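Long-range contacts in erythrocyte membrane protein 1 (Plasmodium falciparum, PDB 2XU0), which probably binds receptors on host cells as an adhesin of infected erythrocytes, the chain here being its N-terminal segment and first Duffy-binding-like domain, a rosetting domain: residues Gln311-Phe316 and Glu416-Leu421; Lys393-Tyr398 and Ser427-Phe432; Leu435-Lys440 and Asp453-Ile458. The protein carries 10 engineered substitutions. One frame throughout, in Å; residues are numbered along the deposited sequence.

Contact 1 of 3, residues Gln311-Phe316 and Glu416-Leu421; sequences QFLRWF and EFYENL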
loop_
_atom_site.group_PDB
_atom_site.type_symbol
_atom_site.label_atom_id
_atom_site.label_comp_id
_atom_site.label_asym_id
_atom_site.label_seq_id
_atom_site.Cartn_x
_atom_site.Cartn_y
_atom_site.Cartn_z
ATOM N N GLN A 311 -7.424 7.327 0.201
ATOM C CA GLN A 311 -7.122 5.965 -0.256
ATOM C C GLN A 311 -6.255 5.885 -1.516
ATOM O O GLN A 311 -5.312 5.089 -1.552
ATOM C CB GLN A 311 -8.413 5.144 -0.386
ATOM C CG GLN A 311 -8.177 3.673 -0.752
ATOM C CD GLN A 311 -9.406 2.860 -0.657
ATOM O OE1 GLN A 311 -10.373 3.061 -1.404
ATOM N NE2 GLN A 311 -9.354 1.839 0.198
ATOM N N PHE A 312 -6.563 6.708 -2.539
ATOM C CA PHE A 312 -5.796 6.749 -3.779
ATOM C C PHE A 312 -4.310 7.066 -3.483
ATOM O O PHE A 312 -3.427 6.464 -4.078
ATOM C CB PHE A 312 -6.401 7.788 -4.782
ATOM C CG PHE A 312 -5.406 8.122 -5.877
ATOM C CD1 PHE A 312 -5.091 7.187 -6.861
ATOM C CD2 PHE A 312 -4.687 9.317 -5.844
ATOM C CE1 PHE A 312 -4.055 7.426 -7.771
ATOM C CE2 PHE A 312 -3.675 9.566 -6.777
ATOM C CZ PHE A 312 -3.378 8.624 -7.748
ATOM N N LEU A 313 -4.040 8.042 -2.603
ATOM C CA LEU A 313 -2.665 8.415 -2.236
ATOM C C LEU A 313 -1.934 7.264 -1.511
ATOM O O LEU A 313 -0.744 7.027 -1.750
ATOM C CB LEU A 313 -2.664 9.709 -1.373
ATOM C CG LEU A 313 -3.201 10.955 -2.096
ATOM C CD1 LEU A 313 -3.281 12.141 -1.158
ATOM C CD2 LEU A 313 -2.388 11.263 -3.396
ATOM N N ARG A 314 -2.642 6.572 -0.630
ATOM C CA ARG A 314 -2.113 5.409 0.093
ATOM C C ARG A 314 -1.802 4.299 -0.900
ATOM O O ARG A 314 -0.757 3.706 -0.797
ATOM C CB ARG A 314 -3.151 4.861 1.065
ATOM C CG ARG A 314 -3.504 5.795 2.202
ATOM C CD ARG A 314 -4.241 5.051 3.288
ATOM N NE ARG A 314 -5.243 4.077 2.818
ATOM C CZ ARG A 314 -6.556 4.218 2.954
ATOM N NH1 ARG A 314 -7.066 5.347 3.420
ATOM N NH2 ARG A 314 -7.372 3.257 2.560
ATOM N N TRP A 315 -2.699 4.038 -1.870
ATOM C CA TRP A 315 -2.473 2.976 -2.849
ATOM C C TRP A 315 -1.327 3.248 -3.788
ATOM O O TRP A 315 -0.606 2.319 -4.132
ATOM C CB TRP A 315 -3.743 2.666 -3.651
ATOM C CG TRP A 315 -4.868 2.028 -2.873
ATOM C CD1 TRP A 315 -4.828 1.524 -1.598
ATOM C CD2 TRP A 315 -6.142 1.639 -3.422
ATOM N NE1 TRP A 315 -6.043 0.932 -1.290
ATOM C CE2 TRP A 315 -6.852 0.959 -2.402
ATOM C CE3 TRP A 315 -6.752 1.805 -4.681
ATOM C CZ2 TRP A 315 -8.169 0.486 -2.594
ATOM C CZ3 TRP A 315 -8.064 1.366 -4.859
ATOM C CH2 TRP A 315 -8.761 0.726 -3.823
ATOM N N PHE A 316 -1.152 4.518 -4.201
ATOM C CA PHE A 316 -0.083 4.909 -5.095
ATOM C C PHE A 316 1.256 4.818 -4.328
ATOM O O PHE A 316 2.254 4.408 -4.905
ATOM C CB PHE A 316 -0.374 6.349 -5.621
ATOM C CG PHE A 316 0.401 6.862 -6.817
ATOM C CD1 PHE A 316 1.278 6.029 -7.517
ATOM C CD2 PHE A 316 0.277 8.192 -7.230
ATOM C CE1 PHE A 316 1.996 6.507 -8.628
ATOM C CE2 PHE A 316 1.017 8.679 -8.316
ATOM C CZ PHE A 316 1.852 7.831 -9.025
ATOM N N GLU A 416 -9.978 18.843 2.771
ATOM C CA GLU A 416 -8.946 19.413 3.659
ATOM C C GLU A 416 -7.573 18.813 3.414
ATOM O O GLU A 416 -6.582 19.545 3.510
ATOM C CB GLU A 416 -9.307 19.283 5.143
ATOM C CG GLU A 416 -10.374 20.249 5.636
ATOM C CD GLU A 416 -9.952 21.699 5.809
ATOM O OE1 GLU A 416 -10.836 22.581 5.723
ATOM O OE2 GLU A 416 -8.747 21.956 6.042
ATOM N N PHE A 417 -7.495 17.480 3.120
ATOM C CA PHE A 417 -6.190 16.834 2.876
ATOM C C PHE A 417 -5.506 17.417 1.642
ATOM O O PHE A 417 -4.341 17.801 1.711
ATOM C CB PHE A 417 -6.327 15.313 2.732
ATOM C CG PHE A 417 -5.011 14.611 2.923
ATOM C CD1 PHE A 417 -4.718 13.962 4.120
ATOM C CD2 PHE A 417 -4.090 14.525 1.879
ATOM C CE1 PHE A 417 -3.515 13.285 4.280
ATOM C CE2 PHE A 417 -2.883 13.852 2.044
ATOM C CZ PHE A 417 -2.595 13.257 3.251
ATOM N N TYR A 418 -6.232 17.481 0.522
ATOM C CA TYR A 418 -5.709 18.042 -0.726
ATOM C C TYR A 418 -5.395 19.547 -0.548
ATOM O O TYR A 418 -4.420 20.010 -1.133
ATOM C CB TYR A 418 -6.594 17.703 -1.939
ATOM C CG TYR A 418 -6.435 16.267 -2.401
ATOM C CD1 TYR A 418 -5.336 15.874 -3.163
ATOM C CD2 TYR A 418 -7.397 15.306 -2.103
ATOM C CE1 TYR A 418 -5.176 14.545 -3.573
ATOM C CE2 TYR A 418 -7.261 13.984 -2.532
ATOM C CZ TYR A 418 -6.144 13.606 -3.257
ATOM O OH TYR A 418 -5.993 12.295 -3.652
ATOM N N GLU A 419 -6.122 20.261 0.368
ATOM C CA GLU A 419 -5.845 21.675 0.712
ATOM C C GLU A 419 -4.412 21.735 1.301
ATOM O O GLU A 419 -3.609 22.552 0.870
ATOM C CB GLU A 419 -6.872 22.200 1.753
ATOM C CG GLU A 419 -7.714 23.377 1.283
ATOM C CD GLU A 419 -9.219 23.192 1.379
ATOM O OE1 GLU A 419 -9.731 22.995 2.507
ATOM O OE2 GLU A 419 -9.895 23.297 0.332
ATOM N N ASN A 420 -4.084 20.816 2.234
ATOM C CA ASN A 420 -2.764 20.721 2.859
ATOM C C ASN A 420 -1.635 20.353 1.907
ATOM O O ASN A 420 -0.537 20.854 2.094
ATOM C CB ASN A 420 -2.781 19.784 4.051
ATOM C CG ASN A 420 -3.197 20.479 5.310
ATOM O OD1 ASN A 420 -2.371 21.072 6.014
ATOM N ND2 ASN A 420 -4.498 20.466 5.593
ATOM N N LEU A 421 -1.877 19.460 0.921
ATOM C CA LEU A 421 -0.874 19.069 -0.085
ATOM C C LEU A 421 -0.489 20.279 -0.919
ATOM O O LEU A 421 0.682 20.454 -1.257
ATOM C CB LEU A 421 -1.423 17.989 -1.047
ATOM C CG LEU A 421 -1.374 16.551 -0.607
ATOM C CD1 LEU A 421 -2.108 15.693 -1.596
ATOM C CD2 LEU A 421 0.075 16.061 -0.450
#
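Leu313 reaches from helix 311-338 into a notch formed by three side chains of helix 415-423, and the contact shows how one branched residue can join two helices that are not in close backbone contact. The axes of the two short segments stay 12.6 Å apart and run at 56° to each other, which leaves the side chains to bridge the distance. Leu313 does so mainly through CD1, which lies 3.7 Å from Phe417 CE2 and 3.8 Å from Leu421 CD1. Tyr418 arrives from the opposite direction, and its OH comes within 3.5 Å of Leu313 CG. The conformation of Tyr418 explains that reach: with CG set anti to the carbonyl carbon (chi1 -75°), the ring carries its far end to the other helix although CB does not point there. Phe312 takes a different first torsion, CG anti to the backbone N (164°), and the Tyr418 hydroxyl approaches the edge of its ring near the ring plane, 3.9 Å from Phe312 CD2. Phe417 runs alongside Leu313 in the reverse direction and presents its CD2-CE2 side to CD1, neither face-on nor edge-on. All five residues are buried, and Tyr398 of helix 371-407 also packs on Leu313. This is apolar helix-helix packing in the largely helical Duffy-binding-like fold, here between the start of its long helix 311-338 and the short helix 415-423.

Contact 2 of 3, residues Lys393-Tyr398 and Ser427-Phe432; sequences KQNLKY and STIDKF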
loop_
_atom_site.group_PDB
_atom_site.type_symbol
_atom_site.label_atom_id
_atom_site.label_comp_id
_atom_site.label_asym_id
_atom_site.label_seq_id
_atom_site.Cartn_x
_atom_site.Cartn_y
_atom_site.Cartn_z
ATOM N N LYS A 393 -1.113 5.682 -15.367
ATOM C CA LYS A 393 -2.534 5.716 -14.983
ATOM C C LYS A 393 -2.736 6.408 -13.653
ATOM O O LYS A 393 -3.705 7.127 -13.493
ATOM C CB LYS A 393 -3.115 4.316 -14.908
ATOM C CG LYS A 393 -3.347 3.657 -16.268
ATOM C CD LYS A 393 -3.921 2.313 -16.031
ATOM C CE LYS A 393 -4.862 1.902 -17.129
ATOM N NZ LYS A 393 -4.248 0.845 -17.972
ATOM N N GLN A 394 -1.821 6.187 -12.702
ATOM C CA GLN A 394 -1.888 6.781 -11.358
ATOM C C GLN A 394 -1.413 8.219 -11.368
ATOM O O GLN A 394 -1.901 9.060 -10.621
ATOM C CB GLN A 394 -1.103 5.928 -10.380
ATOM C CG GLN A 394 -1.829 4.634 -10.099
ATOM C CD GLN A 394 -0.947 3.707 -9.313
ATOM O OE1 GLN A 394 0.054 3.174 -9.814
ATOM N NE2 GLN A 394 -1.265 3.568 -8.058
ATOM N N ASN A 395 -0.507 8.511 -12.283
ATOM C CA ASN A 395 0.049 9.823 -12.545
ATOM C C ASN A 395 -1.094 10.728 -12.987
ATOM O O ASN A 395 -1.230 11.846 -12.491
ATOM C CB ASN A 395 1.097 9.687 -13.658
ATOM C CG ASN A 395 1.889 10.907 -13.977
ATOM O OD1 ASN A 395 1.370 12.016 -14.143
ATOM N ND2 ASN A 395 3.169 10.701 -14.145
ATOM N N LEU A 396 -1.933 10.232 -13.897
ATOM C CA LEU A 396 -3.106 10.952 -14.384
ATOM C C LEU A 396 -4.154 11.113 -13.269
ATOM O O LEU A 396 -4.718 12.199 -13.115
ATOM C CB LEU A 396 -3.733 10.226 -15.601
ATOM C CG LEU A 396 -2.953 10.292 -16.898
ATOM C CD1 LEU A 396 -3.426 9.233 -17.865
ATOM C CD2 LEU A 396 -3.101 11.644 -17.552
ATOM N N LYS A 397 -4.414 10.049 -12.513
ATOM C CA LYS A 397 -5.389 10.087 -11.429
ATOM C C LYS A 397 -5.003 11.131 -10.391
ATOM O O LYS A 397 -5.892 11.768 -9.841
ATOM C CB LYS A 397 -5.561 8.698 -10.764
ATOM C CG LYS A 397 -6.778 8.614 -9.783
ATOM C CD LYS A 397 -8.072 8.834 -10.527
ATOM C CE LYS A 397 -9.323 8.528 -9.762
ATOM N NZ LYS A 397 -10.508 8.749 -10.631
ATOM N N TYR A 398 -3.693 11.270 -10.095
ATOM C CA TYR A 398 -3.160 12.244 -9.152
ATOM C C TYR A 398 -3.527 13.654 -9.613
ATOM O O TYR A 398 -4.100 14.431 -8.842
ATOM C CB TYR A 398 -1.631 12.100 -8.958
ATOM C CG TYR A 398 -1.102 13.053 -7.908
ATOM C CD1 TYR A 398 -1.204 12.751 -6.555
ATOM C CD2 TYR A 398 -0.667 14.335 -8.254
ATOM C CE1 TYR A 398 -0.805 13.662 -5.574
ATOM C CE2 TYR A 398 -0.229 15.240 -7.282
ATOM C CZ TYR A 398 -0.318 14.906 -5.941
ATOM O OH TYR A 398 0.075 15.791 -4.961
ATOM N N SER A 427 1.044 20.330 -5.131
ATOM C CA SER A 427 0.013 20.496 -6.174
ATOM C C SER A 427 0.601 20.085 -7.540
ATOM O O SER A 427 -0.125 19.665 -8.438
ATOM C CB SER A 427 -0.483 21.934 -6.230
ATOM O OG SER A 427 -1.654 22.076 -5.445
ATOM N N THR A 428 1.931 20.201 -7.667
ATOM C CA THR A 428 2.732 19.806 -8.825
ATOM C C THR A 428 2.927 18.293 -8.712
ATOM O O THR A 428 3.314 17.815 -7.640
ATOM C CB THR A 428 4.096 20.538 -8.771
ATOM O OG1 THR A 428 3.915 21.911 -8.403
ATOM C CG2 THR A 428 4.867 20.447 -10.073
ATOM N N ILE A 429 2.639 17.529 -9.794
ATOM C CA ILE A 429 2.826 16.074 -9.802
ATOM C C ILE A 429 4.303 15.753 -9.582
ATOM O O ILE A 429 4.615 14.824 -8.848
ATOM C CB ILE A 429 2.190 15.342 -11.037
ATOM C CG1 ILE A 429 2.533 13.821 -11.109
ATOM C CG2 ILE A 429 2.551 16.014 -12.342
ATOM C CD1 ILE A 429 1.987 12.894 -9.986
ATOM N N ASP A 430 5.195 16.574 -10.157
ATOM C CA ASP A 430 6.643 16.462 -10.043
ATOM C C ASP A 430 7.074 16.476 -8.569
ATOM O O ASP A 430 7.881 15.631 -8.196
ATOM C CB ASP A 430 7.350 17.586 -10.822
ATOM C CG ASP A 430 6.840 17.827 -12.240
ATOM O OD1 ASP A 430 5.616 18.097 -12.403
ATOM O OD2 ASP A 430 7.669 17.821 -13.180
ATOM N N LYS A 431 6.511 17.386 -7.722
ATOM C CA LYS A 431 6.860 17.423 -6.293
ATOM C C LYS A 431 6.346 16.182 -5.552
ATOM O O LYS A 431 7.024 15.683 -4.669
ATOM C CB LYS A 431 6.403 18.725 -5.607
ATOM C CG LYS A 431 6.882 19.998 -6.303
ATOM C CD LYS A 431 8.393 20.240 -6.210
ATOM C CE LYS A 431 8.865 21.215 -7.265
ATOM N NZ LYS A 431 10.260 21.668 -7.022
ATOM N N PHE A 432 5.163 15.681 -5.922
ATOM C CA PHE A 432 4.616 14.472 -5.322
ATOM C C PHE A 432 5.434 13.237 -5.746
ATOM O O PHE A 432 5.609 12.331 -4.934
ATOM C CB PHE A 432 3.092 14.310 -5.597
ATOM C CG PHE A 432 2.545 13.069 -4.920
ATOM C CD1 PHE A 432 2.173 13.095 -3.582
ATOM C CD2 PHE A 432 2.453 11.860 -5.611
ATOM C CE1 PHE A 432 1.752 11.927 -2.933
ATOM C CE2 PHE A 432 2.023 10.703 -4.969
ATOM C CZ PHE A 432 1.672 10.742 -3.630
#
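Tyr398 and Phe432 form an offset stack between two helices of the Duffy-binding-like fold, helix 371-407 and the shorter helix 429-437, which follows later in the chain. The ring centroids of Tyr398 and Phe432 are 4.4 Å apart and the planes are inclined by only 19°, so the rings overlap in part. Tyr398 CE1 lies over one face of the Phe432 ring toward its rim, 3.5 Å from Phe432 CG, while Phe432 CD2 stands over a face of the tyrosine. Both residues hold CG anti to the backbone N (chi1 -176° for Tyr398, -178° for Phe432); their CB atoms point across the contact, and the side chains meet at a slant.

Ile429 adds an aliphatic partner to this aromatic pair. Its CD1 settles 3.5 Å from Tyr398 CD2 and also approaches CG and CB of the tyrosine, from an oblique position relative to the ring, the two side chains running antiparallel alongside each other. One bond nearer the backbone, Ile429 CG1 lies 3.7 Å from Asn395 OD1; here the side chains cross nearly at a right angle, and the approach is van der Waals packing of a polar atom on a methylene. Asn395 and Ile429 are partly exposed, whereas the stacked rings are buried, so the contact grades from aromatic interior to a more accessible margin. Two residues before Tyr398, Leu396 points its CB away from this interface and touches the bound proline.

The tyrosine's polar end is fixed separately: its OH is hydrogen-bonded to the backbone O of Tyr426, just before 427-432, and Tyr398 OH itself rests 3.4 Å from Phe432 CB.

Contact 3 of 3, residues Leu435-Lys440 and Asp453-Ile458; sequences LLNNGK and DFNKPI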
loop_
_atom_site.group_PDB
_atom_site.type_symbol
_atom_site.label_atom_id
_atom_site.label_comp_id
_atom_site.label_asym_id
_atom_site.label_seq_id
_atom_site.Cartn_x
_atom_site.Cartn_y
_atom_site.Cartn_z
ATOM N N LEU A 435 8.459 12.587 -3.601
ATOM C CA LEU A 435 8.125 11.883 -2.350
ATOM C C LEU A 435 8.176 10.356 -2.571
ATOM O O LEU A 435 8.650 9.622 -1.693
ATOM C CB LEU A 435 6.726 12.289 -1.847
ATOM C CG LEU A 435 6.472 13.775 -1.539
ATOM C CD1 LEU A 435 5.086 13.974 -0.896
ATOM C CD2 LEU A 435 7.610 14.415 -0.720
ATOM N N LEU A 436 7.708 9.891 -3.751
ATOM C CA LEU A 436 7.730 8.471 -4.095
ATOM C C LEU A 436 9.171 7.996 -4.232
ATOM O O LEU A 436 9.495 6.921 -3.723
ATOM C CB LEU A 436 6.887 8.146 -5.351
ATOM C CG LEU A 436 5.387 8.473 -5.279
ATOM C CD1 LEU A 436 4.727 8.114 -6.572
ATOM C CD2 LEU A 436 4.684 7.782 -4.076
ATOM N N ASN A 437 10.033 8.813 -4.857
ATOM C CA ASN A 437 11.492 8.567 -4.971
ATOM C C ASN A 437 12.124 8.381 -3.597
ATOM O O ASN A 437 13.076 7.623 -3.446
ATOM C CB ASN A 437 12.206 9.773 -5.649
ATOM C CG ASN A 437 11.910 9.902 -7.123
ATOM O OD1 ASN A 437 11.235 9.046 -7.708
ATOM N ND2 ASN A 437 12.350 11.004 -7.751
ATOM N N ASN A 438 11.584 9.084 -2.602
ATOM C CA ASN A 438 12.121 9.113 -1.240
ATOM C C ASN A 438 11.683 7.988 -0.349
ATOM O O ASN A 438 12.074 7.990 0.807
ATOM C CB ASN A 438 11.760 10.436 -0.576
ATOM C CG ASN A 438 12.435 11.626 -1.170
ATOM O OD1 ASN A 438 13.538 11.529 -1.694
ATOM N ND2 ASN A 438 11.784 12.777 -1.066
ATOM N N GLY A 439 10.850 7.076 -0.846
ATOM C CA GLY A 439 10.341 5.972 -0.037
ATOM C C GLY A 439 11.411 5.040 0.484
ATOM O O GLY A 439 12.501 4.979 -0.083
ATOM N N LYS A 440 11.121 4.299 1.558
ATOM C CA LYS A 440 12.087 3.352 2.145
ATOM C C LYS A 440 12.754 2.450 1.063
ATOM O O LYS A 440 13.987 2.450 0.912
ATOM C CB LYS A 440 11.402 2.507 3.233
ATOM C CG LYS A 440 12.356 1.678 4.100
ATOM C CD LYS A 440 11.605 0.704 5.016
ATOM C CE LYS A 440 11.409 1.258 6.408
ATOM N NZ LYS A 440 10.844 0.239 7.344
ATOM N N ASP A 453 13.754 7.239 -10.171
ATOM C CA ASP A 453 13.322 8.621 -10.394
ATOM C C ASP A 453 12.072 8.591 -11.232
ATOM O O ASP A 453 12.141 8.451 -12.468
ATOM C CB ASP A 453 14.425 9.505 -11.004
ATOM C CG ASP A 453 14.085 10.997 -11.108
ATOM O OD1 ASP A 453 12.979 11.393 -10.687
ATOM O OD2 ASP A 453 14.932 11.764 -11.586
ATOM N N PHE A 454 10.920 8.710 -10.551
ATOM C CA PHE A 454 9.592 8.706 -11.156
ATOM C C PHE A 454 9.363 9.900 -12.085
ATOM O O PHE A 454 8.464 9.840 -12.935
ATOM C CB PHE A 454 8.485 8.505 -10.121
ATOM C CG PHE A 454 8.543 7.117 -9.495
ATOM C CD1 PHE A 454 8.279 5.976 -10.257
ATOM C CD2 PHE A 454 8.875 6.954 -8.152
ATOM C CE1 PHE A 454 8.333 4.693 -9.680
ATOM C CE2 PHE A 454 8.958 5.680 -7.580
ATOM C CZ PHE A 454 8.680 4.558 -8.343
ATOM N N ASN A 455 10.196 10.970 -11.932
ATOM C CA ASN A 455 10.171 12.144 -12.804
ATOM C C ASN A 455 10.958 11.874 -14.105
ATOM O O ASN A 455 10.950 12.703 -14.992
ATOM C CB ASN A 455 10.704 13.393 -12.085
ATOM C CG ASN A 455 9.789 13.923 -11.026
ATOM O OD1 ASN A 455 10.181 14.164 -9.871
ATOM N ND2 ASN A 455 8.538 14.067 -11.365
ATOM N N LYS A 456 11.613 10.714 -14.221
ATOM C CA LYS A 456 12.341 10.302 -15.422
ATOM C C LYS A 456 11.889 8.872 -15.752
ATOM O O LYS A 456 12.620 7.917 -15.480
ATOM C CB LYS A 456 13.883 10.406 -15.207
ATOM C CG LYS A 456 14.374 11.847 -15.141
ATOM C CD LYS A 456 15.882 11.953 -15.294
ATOM C CE LYS A 456 16.345 13.384 -15.483
ATOM N NZ LYS A 456 15.933 13.950 -16.801
ATOM N N PRO A 457 10.648 8.691 -16.261
ATOM C CA PRO A 457 10.146 7.331 -16.496
ATOM C C PRO A 457 11.024 6.463 -17.389
ATOM O O PRO A 457 11.188 5.279 -17.111
ATOM C CB PRO A 457 8.740 7.556 -17.064
ATOM C CG PRO A 457 8.342 8.895 -16.558
ATOM C CD PRO A 457 9.625 9.695 -16.602
ATOM N N ILE A 458 11.628 7.057 -18.410
ATOM C CA ILE A 458 12.523 6.319 -19.312
ATOM C C ILE A 458 13.659 5.612 -18.560
ATOM O O ILE A 458 13.898 4.444 -18.828
ATOM C CB ILE A 458 12.937 7.205 -20.529
ATOM C CG1 ILE A 458 11.734 7.382 -21.516
ATOM C CG2 ILE A 458 14.186 6.715 -21.271
ATOM C CD1 ILE A 458 10.732 6.171 -21.649
#
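Asn437 uses both ends of its amide to hold the turn at Asp453-Lys456, an example of a single side chain fastening a helix end to a loop. Its OD1 accepts from Phe454 N at 2.9 Å, an almost straight bond (175°) lying in the carbonyl plane and on a lone pair. Its ND2 donates to Asp453 OD1 at 3.0 Å, less directly: the amide and carboxylate planes stand nearly perpendicular, and the donor meets the oxygen from above the carboxylate plane. From the opposite face the same oxygen takes Asn455 N at 3.1 Å, closing an Asx turn within a type I beta turn. Two N-H groups thus grip Asp453 OD1 and should restrain rotation of the carboxylate.

The tight side of the contact is buried. Phe454, with CG anti to the carbonyl carbon (chi1 -67°), turns a ring edge to Asn437 N, and Leu436 CB packs obliquely, 3.6 Å from Phe454 CD2. Conditions are looser toward solvent, where the partly exposed Asn455 barely adds to the contact and the chain runs on through exposed Lys456 to Ile458 without touching 435-440.

Around this junction, Leu436 also packs on Phe316 and Ser320 of helix 311-338, and Phe454 on Phe323 of the same helix, so the end of helix 429-437 and the turn leading to helix 457-460 both rest against that long helix, with helix 22-39 touching Leu435 and Leu436.

How the contacts relate
Followed from the N terminus, the chain first enters contact 1 at 311-316 and returns to it at 416-421 after 99 intervening residues, joining helix 311-338 to helix 415-423. Contact 2 opens inside that span, at 393-398, and closes beyond it at 427-432, 28 residues lying between; the two therefore cross, and contact 2 ties helix 371-407 to helix 429-437. They also touch where Phe312 packs on the backbone of helix 371-407. Contact 3 follows in series, a connection of 12 intervening residues that fastens the end of helix 429-437 to the turn before helix 457-460. Helix 429-437 serves contacts 2 and 3, and Phe316 meets Leu436 to connect contacts 1 and 3.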